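Local coordinates for protein alpha-rhamnosidase (Dictyoglomus thermophilum, PDB 6I60) that probably hydrolyses terminal non-reducing alpha-L-rhamnose residues of alpha-L-rhamnosides, including rhamnose-bearing natural flavonoids, at residues A[118-121]-A[122-126]; A[667-670]-A[671-675]; A[828-831]-A[832-836]. All coordinates share one frame; numbering follows the deposited sequence.

In the fold
From the N terminus, contact 1 comes first. It turns the chain back after strand 112-120 of the N-terminal immunoglobulin-like domain, on the way to strand 133-137. Contacts 2 and 3 follow in the six-hairpin glycosidase domain. Contact 2 ends helix 651-672, packs on helix 626-648 and leads into the small pairing of strands 673-674 and 677-678. Contact 3 ends helix 826-835 and hands the chain to strand 837-841. It packs on helix 473-488 and on strands 466-470 and 859-866. Each is a local contact within one continuous run of residues. They lie in series and neither nest nor cross. No two contacts touch.

Contact 1: A[118-121]-A[122-126]; sequences RWWD and SKDQE
Trp120 and Glu126 face each other in a single beta bridge, their CA atoms 5.0 Å apart, where the chain doubles back after strand 112-120. Asp121 to Asp124 form the type I beta turn of this reversal in the immunoglobulin-like N-terminal domain. Asp124 N bonds to Asp121 O at 3.2 Å, and Asp121 N makes a long, weak bond to Gln125 O.

CG of Asp121 sits between the backbone N and the carbonyl carbon (chi1 65°), which turns the carboxylate toward Gln125. Gln125 N meets OD1 of Asp121 at 2.7 Å, nearly along the C-O axis. Lys123 N adds a weak bond to the same oxygen. Gln125 NE2 reaches the syn lone pair of Asp121 OD2 at 2.6 Å. Backbone N and side-chain NE2 of Gln125 thus each take one oxygen of the same carboxylate. The planes of the two groups are nearly parallel (13° apart), though OD2 of Asp121 lies out of the plane of the Gln125 amide. His59 gives OD2 a further, weak bond.

Trp120 lies alongside Glu126. Glu126 CA stands over the five-membered ring, 4.1 Å from its centroid, in a CH-pi contact. Asp124 also runs beside the indole, but its OD1 is in a salt bridge with Lys92, which makes a cation-pi contact with Trp120. Glu126 is extended and carries its carboxylate to Arg118. The two groups are steeply turned, at 72°. No N-H points at the acid, so charge alone joins them: Glu126 OE1 sits over the centre of the guanidinium, 3.1 Å from Arg118 NH1.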
loop_
_atom_site.group_PDB
_atom_site.type_symbol
_atom_site.label_atom_id
_atom_site.label_comp_id
_atom_site.label_asym_id
_atom_site.label_seq_id
_atom_site.Cartn_x
_atom_site.Cartn_y
_atom_site.Cartn_z
ATOM N N ARG A 118 10.378 -19.283 21.886
ATOM C CA ARG A 118 9.881 -19.145 23.246
ATOM C C ARG A 118 10.073 -17.709 23.710
ATOM O O ARG A 118 10.876 -16.956 23.153
ATOM C CB ARG A 118 10.602 -20.092 24.211
ATOM C CG ARG A 118 10.472 -21.564 23.878
ATOM C CD ARG A 118 11.112 -22.434 24.955
ATOM N NE ARG A 118 12.472 -22.011 25.282
ATOM C CZ ARG A 118 13.451 -22.841 25.630
ATOM N NH1 ARG A 118 13.223 -24.144 25.700
ATOM N NH2 ARG A 118 14.655 -22.367 25.916
ATOM N N TRP A 119 9.332 -17.336 24.749
ATOM C CA TRP A 119 9.435 -15.998 25.310
ATOM C C TRP A 119 9.345 -16.077 26.825
ATOM O O TRP A 119 8.692 -16.963 27.381
ATOM C CB TRP A 119 8.349 -15.064 24.755
ATOM C CG TRP A 119 6.983 -15.303 25.327
ATOM C CD1 TRP A 119 6.196 -16.400 25.138
ATOM C CD2 TRP A 119 6.240 -14.417 26.175
ATOM N NE1 TRP A 119 5.009 -16.256 25.818
ATOM C CE2 TRP A 119 5.012 -15.046 26.461
ATOM C CE3 TRP A 119 6.493 -13.153 26.720
ATOM C CZ2 TRP A 119 4.040 -14.456 27.268
ATOM C CZ3 TRP A 119 5.527 -12.569 27.521
ATOM C CH2 TRP A 119 4.316 -13.221 27.787
ATOM N N TRP A 120 10.022 -15.146 27.486
ATOM C CA TRP A 120 10.005 -15.032 28.935
ATOM C C TRP A 120 9.182 -13.811 29.319
ATOM O O TRP A 120 9.402 -12.717 28.788
ATOM C CB TRP A 120 11.425 -14.924 29.494
ATOM C CG TRP A 120 12.155 -16.235 29.560
ATOM C CD1 TRP A 120 12.377 -16.994 30.673
ATOM C CD2 TRP A 120 12.760 -16.940 28.468
ATOM N NE1 TRP A 120 13.081 -18.127 30.342
ATOM C CE2 TRP A 120 13.329 -18.118 28.995
ATOM C CE3 TRP A 120 12.877 -16.690 27.096
ATOM C CZ2 TRP A 120 14.005 -19.042 28.199
ATOM C CZ3 TRP A 120 13.549 -17.610 26.308
ATOM C CH2 TRP A 120 14.103 -18.771 26.862
ATOM N N ASP A 121 8.237 -14.000 30.235
ATOM C CA ASP A 121 7.325 -12.932 30.617
ATOM C C ASP A 121 8.010 -11.999 31.616
ATOM O O ASP A 121 9.229 -12.034 31.806
ATOM C CB ASP A 121 6.029 -13.522 31.164
ATOM C CG ASP A 121 6.233 -14.285 32.453
ATOM O OD1 ASP A 121 7.400 -14.558 32.808
ATOM O OD2 ASP A 121 5.226 -14.615 33.112
ATOM N N SER A 122 7.216 -11.156 32.281
ATOM C CA SER A 122 7.773 -10.155 33.183
ATOM C C SER A 122 8.393 -10.767 34.435
ATOM O O SER A 122 9.195 -10.100 35.096
ATOM C CB SER A 122 6.692 -9.149 33.581
ATOM O OG SER A 122 6.544 -8.141 32.596
ATOM N N LYS A 123 8.051 -12.010 34.775
ATOM C CA LYS A 123 8.616 -12.680 35.940
ATOM C C LYS A 123 9.589 -13.780 35.570
ATOM O O LYS A 123 9.755 -14.733 36.339
ATOM C CB LYS A 123 7.520 -13.292 36.782
ATOM C CG LYS A 123 6.571 -12.319 37.234
ATOM C CD LYS A 123 5.798 -12.952 38.315
ATOM C CE LYS A 123 4.449 -12.344 38.327
ATOM N NZ LYS A 123 4.517 -11.236 39.249
ATOM N N ASP A 124 10.201 -13.687 34.394
ATOM C CA ASP A 124 11.179 -14.657 33.915
ATOM C C ASP A 124 10.611 -16.070 33.842
ATOM O O ASP A 124 11.367 -17.044 33.863
ATOM C CB ASP A 124 12.445 -14.640 34.780
ATOM C CG ASP A 124 13.676 -15.079 34.014
ATOM O OD1 ASP A 124 13.710 -14.887 32.779
ATOM O OD2 ASP A 124 14.608 -15.621 34.645
ATOM N N GLN A 125 9.290 -16.202 33.752
ATOM C CA GLN A 125 8.665 -17.512 33.625
ATOM C C GLN A 125 8.758 -17.972 32.175
ATOM O O GLN A 125 8.332 -17.258 31.260
ATOM C CB GLN A 125 7.213 -17.459 34.093
ATOM C CG GLN A 125 7.040 -16.826 35.466
ATOM C CD GLN A 125 5.590 -16.765 35.903
ATOM O OE1 GLN A 125 5.259 -17.089 37.045
ATOM N NE2 GLN A 125 4.715 -16.347 34.995
ATOM N N GLU A 126 9.325 -19.156 31.970
ATOM C CA GLU A 126 9.563 -19.668 30.630
ATOM C C GLU A 126 8.275 -20.207 30.022
ATOM O O GLU A 126 7.479 -20.867 30.695
ATOM C CB GLU A 126 10.626 -20.766 30.671
ATOM C CG GLU A 126 11.051 -21.287 29.311
ATOM C CD GLU A 126 11.863 -22.561 29.411
ATOM O OE1 GLU A 126 12.648 -22.841 28.482
ATOM O OE2 GLU A 126 11.716 -23.281 30.421
#

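Contact 2: A[667-670]-A[671-675]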
loop_
_atom_site.group_PDB
_atom_site.type_symbol
_atom_site.label_atom_id
_atom_site.label_comp_id
_atom_site.label_asym_id
_atom_site.label_seq_id
_atom_site.Cartn_x
_atom_site.Cartn_y
_atom_site.Cartn_z
ATOM N N ALA A 667 16.660 30.275 9.581
ATOM C CA ALA A 667 16.566 30.843 8.242
ATOM C C ALA A 667 15.134 30.833 7.724
ATOM O O ALA A 667 14.746 31.724 6.958
ATOM C CB ALA A 667 17.483 30.084 7.283
ATOM N N PHE A 668 14.341 29.836 8.127
ATOM C CA PHE A 668 12.927 29.800 7.764
ATOM C C PHE A 668 12.181 30.986 8.355
ATOM O O PHE A 668 11.342 31.601 7.686
ATOM C CB PHE A 668 12.314 28.480 8.238
ATOM C CG PHE A 668 10.867 28.303 7.889
ATOM C CD1 PHE A 668 9.876 28.663 8.788
ATOM C CD2 PHE A 668 10.497 27.738 6.680
ATOM C CE1 PHE A 668 8.542 28.488 8.477
ATOM C CE2 PHE A 668 9.163 27.559 6.365
ATOM C CZ PHE A 668 8.184 27.936 7.266
ATOM N N ASN A 669 12.479 31.329 9.612
ATOM C CA ASN A 669 11.786 32.427 10.278
ATOM C C ASN A 669 12.261 33.786 9.789
ATOM O O ASN A 669 11.464 34.729 9.724
ATOM C CB ASN A 669 11.972 32.320 11.791
ATOM C CG ASN A 669 11.034 31.313 12.423
ATOM O OD1 ASN A 669 9.892 31.155 11.989
ATOM N ND2 ASN A 669 11.510 30.621 13.453
ATOM N N LYS A 670 13.542 33.911 9.441
ATOM C CA LYS A 670 14.053 35.193 8.973
ATOM C C LYS A 670 13.422 35.604 7.648
ATOM O O LYS A 670 13.288 36.802 7.373
ATOM C CB LYS A 670 15.575 35.133 8.840
ATOM C CG LYS A 670 16.324 35.396 10.136
ATOM C CD LYS A 670 17.790 35.703 9.868
ATOM C CE LYS A 670 18.700 34.642 10.471
ATOM N NZ LYS A 670 20.135 34.896 10.160
ATOM N N LYS A 671 13.019 34.636 6.823
ATOM C CA LYS A 671 12.477 34.929 5.504
ATOM C C LYS A 671 10.955 34.934 5.453
ATOM O O LYS A 671 10.387 35.546 4.542
ATOM C CB LYS A 671 13.005 33.917 4.477
ATOM C CG LYS A 671 12.904 34.379 3.025
ATOM C CD LYS A 671 13.892 33.639 2.130
ATOM C CE LYS A 671 14.850 34.600 1.433
ATOM N NZ LYS A 671 15.876 33.888 0.614
ATOM N N PHE A 672 10.281 34.281 6.398
ATOM C CA PHE A 672 8.840 34.089 6.307
ATOM C C PHE A 672 8.050 34.654 7.479
ATOM O O PHE A 672 6.890 35.025 7.289
ATOM C CB PHE A 672 8.513 32.594 6.164
ATOM C CG PHE A 672 9.092 31.966 4.926
ATOM C CD1 PHE A 672 9.022 32.616 3.705
ATOM C CD2 PHE A 672 9.708 30.728 4.986
ATOM C CE1 PHE A 672 9.554 32.040 2.567
ATOM C CE2 PHE A 672 10.242 30.147 3.850
ATOM C CZ PHE A 672 10.165 30.804 2.641
ATOM N N LEU A 673 8.629 34.727 8.674
ATOM C CA LEU A 673 7.903 35.267 9.819
ATOM C C LEU A 673 7.752 36.777 9.671
ATOM O O LEU A 673 8.748 37.502 9.583
ATOM C CB LEU A 673 8.626 34.920 11.117
ATOM C CG LEU A 673 7.889 35.280 12.408
ATOM C CD1 LEU A 673 6.634 34.436 12.566
ATOM C CD2 LEU A 673 8.806 35.114 13.606
ATOM N N LYS A 674 6.499 37.253 9.645
ATOM C CA LYS A 674 6.183 38.668 9.422
ATOM C C LYS A 674 5.317 39.163 10.580
ATOM O O LYS A 674 4.089 39.215 10.471
ATOM C CB LYS A 674 5.488 38.870 8.072
ATOM C CG LYS A 674 6.310 38.439 6.870
ATOM C CD LYS A 674 7.621 39.197 6.794
ATOM C CE LYS A 674 8.589 38.525 5.834
ATOM N NZ LYS A 674 10.008 38.725 6.244
ATOM N N GLU A 675 5.968 39.520 11.689
ATOM C CA GLU A 675 5.324 40.204 12.808
ATOM C C GLU A 675 4.203 39.391 13.445
ATOM O O GLU A 675 4.290 39.025 14.621
ATOM C CB GLU A 675 4.785 41.565 12.360
ATOM C CG GLU A 675 4.083 42.341 13.463
ATOM C CD GLU A 675 4.028 43.831 13.186
ATOM O OE1 GLU A 675 3.213 44.527 13.830
ATOM O OE2 GLU A 675 4.799 44.306 12.326
#
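Asn669 O accepts Leu673 N at 3.0 Å in the last turn of helix 651-672, while the bonds of Lys671 N to Ala667 O and of Phe672 N to Phe668 O are weak; Leu673 then leaves helical angles.

Phe668 and Phe672, one turn apart, carry the side-chain contact. Their rings form a T-shaped pair, with centroids 5.0 Å apart and planes at 72°. Phe672 presents its edge to the face of Phe668. The edge is led by CD2 of Phe672, with CE2 beside it; CD2 lies 3.5 Å from Phe668 CE2 and sits over the ring toward its rim. The first torsions differ: CG of Phe668 is turned away from the backbone N (chi1 -178°), that of Phe672 away from the carbonyl carbon (chi1 -61°). This swings the two rings together from neighbouring turns.

The helix belongs to the six-hairpin glycosidase domain, an (alpha/alpha)6 barrel in this family; its neighbour here is helix 626-648. Leu628 of the latter touches both phenylalanines, and Thr631 and Glu627 one each.

Asn669 and Leu673 run alongside each other, with Asn669 OD1 4.1 Å from Leu673 CB. The amide of Asn669 has its polar partners outside this helix end: OD1 bonds to Tyr678 OH and ND2 to Leu732 O. Tyr678 also touches Phe672 and Leu673, within the short antiparallel pairing of strands 673-674 and 677-678.

Contact 3: A[828-831]-A[832-836]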
loop_
_atom_site.group_PDB
_atom_site.type_symbol
_atom_site.label_atom_id
_atom_site.label_comp_id
_atom_site.label_asym_id
_atom_site.label_seq_id
_atom_site.Cartn_x
_atom_site.Cartn_y
_atom_site.Cartn_z
ATOM N N ALA A 828 -6.465 9.279 8.840
ATOM C CA ALA A 828 -5.571 9.132 9.983
ATOM C C ALA A 828 -6.029 9.983 11.158
ATOM O O ALA A 828 -5.853 9.588 12.316
ATOM C CB ALA A 828 -4.141 9.495 9.586
ATOM N N TRP A 829 -6.620 11.148 10.882
ATOM C CA TRP A 829 -7.138 11.990 11.953
ATOM C C TRP A 829 -8.316 11.333 12.660
ATOM O O TRP A 829 -8.502 11.532 13.867
ATOM C CB TRP A 829 -7.538 13.355 11.393
ATOM C CG TRP A 829 -7.922 14.354 12.439
ATOM C CD1 TRP A 829 -7.096 14.949 13.345
ATOM C CD2 TRP A 829 -9.232 14.877 12.683
ATOM N NE1 TRP A 829 -7.812 15.810 14.142
ATOM C CE2 TRP A 829 -9.126 15.784 13.756
ATOM C CE3 TRP A 829 -10.486 14.664 12.101
ATOM C CZ2 TRP A 829 -10.224 16.479 14.258
ATOM C CZ3 TRP A 829 -11.576 15.358 12.600
ATOM C CH2 TRP A 829 -11.438 16.253 13.668
ATOM N N PHE A 830 -9.116 10.546 11.934
ATOM C CA PHE A 830 -10.246 9.864 12.558
ATOM C C PHE A 830 -9.775 8.836 13.580
ATOM O O PHE A 830 -10.411 8.654 14.624
ATOM C CB PHE A 830 -11.110 9.192 11.492
ATOM C CG PHE A 830 -11.709 10.147 10.501
ATOM C CD1 PHE A 830 -11.981 11.458 10.855
ATOM C CD2 PHE A 830 -12.006 9.729 9.213
ATOM C CE1 PHE A 830 -12.537 12.336 9.943
ATOM C CE2 PHE A 830 -12.560 10.601 8.297
ATOM C CZ PHE A 830 -12.826 11.907 8.662
ATOM N N TYR A 831 -8.663 8.156 13.296
ATOM C CA TYR A 831 -8.153 7.135 14.205
ATOM C C TYR A 831 -7.486 7.756 15.428
ATOM O O TYR A 831 -7.766 7.360 16.565
ATOM C CB TYR A 831 -7.163 6.229 13.471
ATOM C CG TYR A 831 -7.794 5.165 12.602
ATOM C CD1 TYR A 831 -8.112 5.424 11.277
ATOM C CD2 TYR A 831 -8.052 3.896 13.101
ATOM C CE1 TYR A 831 -8.681 4.452 10.474
ATOM C CE2 TYR A 831 -8.621 2.917 12.306
ATOM C CZ TYR A 831 -8.932 3.201 10.995
ATOM O OH TYR A 831 -9.496 2.234 10.199
ATOM N N ARG A 832 -6.604 8.736 15.209
ATOM C CA ARG A 832 -5.742 9.230 16.277
ATOM C C ARG A 832 -6.432 10.256 17.172
ATOM O O ARG A 832 -6.058 10.391 18.342
ATOM C CB ARG A 832 -4.472 9.843 15.683
ATOM C CG ARG A 832 -3.720 8.933 14.722
ATOM C CD ARG A 832 -2.473 9.611 14.158
ATOM N NE ARG A 832 -2.557 11.069 14.219
ATOM C CZ ARG A 832 -1.747 11.837 14.942
ATOM N NH1 ARG A 832 -0.782 11.292 15.672
ATOM N NH2 ARG A 832 -1.903 13.155 14.937
ATOM N N VAL A 833 -7.418 10.989 16.658
ATOM C CA VAL A 833 -8.048 12.085 17.393
ATOM C C VAL A 833 -9.502 11.765 17.739
ATOM O O VAL A 833 -9.873 11.726 18.913
ATOM C CB VAL A 833 -7.933 13.415 16.615
ATOM C CG1 VAL A 833 -8.806 14.485 17.252
ATOM C CG2 VAL A 833 -6.484 13.863 16.568
ATOM N N ILE A 834 -10.342 11.537 16.726
ATOM C CA ILE A 834 -11.761 11.282 16.973
ATOM C C ILE A 834 -11.932 10.020 17.809
ATOM O O ILE A 834 -12.537 10.040 18.886
ATOM C CB ILE A 834 -12.535 11.193 15.648
ATOM C CG1 ILE A 834 -12.640 12.578 15.005
ATOM C CG2 ILE A 834 -13.920 10.598 15.872
ATOM C CD1 ILE A 834 -13.580 12.633 13.827
ATOM N N ALA A 835 -11.397 8.900 17.322
ATOM C CA ALA A 835 -11.349 7.689 18.134
ATOM C C ALA A 835 -10.382 7.865 19.299
ATOM O O ALA A 835 -10.765 7.735 20.468
ATOM C CB ALA A 835 -10.951 6.496 17.268
ATOM N N GLY A 836 -9.121 8.165 18.996
ATOM C CA GLY A 836 -8.175 8.571 20.015
ATOM C C GLY A 836 -7.106 7.557 20.371
ATOM O O GLY A 836 -6.736 7.442 21.542
#
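Val833 and Ile834 lie over the same face of the Trp829 indole, in the last turns of helix 826-835 of the six-hairpin glycosidase domain. Val833 crosses the indole obliquely, and its CB stands 3.8 Å from the centroid of the five-membered ring. Ile834 crosses at about a right angle, with CG1 over the six-membered ring. Both are CH-pi contacts. CG of Trp829 points away from the backbone N (chi1 -173°), which lays the indole along the following turn of the helix.

Phe830 extends beside Ile834. Ile834 CD1 reaches both rings, lying 3.6 Å from Phe830 CD1 and 3.6 Å from Trp829 CZ3. Ile475 of helix 473-488 touches Phe830 and Ile834. The indole NE1 is bonded to Thr772 OG1, which, with the two aliphatic contacts, limits how the ring can turn. With a leucine at Trp829, Val833 and Ile834 would probably lose the flat surface they rest on, and Thr772 its indole donor.

Arg832 forms a salt bridge with Asp769, and Tyr831 OH bonds to Asn520.

The backbone widens to a pi-type turn. Ala835 N bonds to Phe830 O at 2.9 Å, five residues back, and nearly straight (173°). Gly836 then ends the helix at a positive phi (108°), where a CB would collide with the carbonyl O of Ala835; its N meets Tyr831 O at 2.9 Å from above the carbonyl plane.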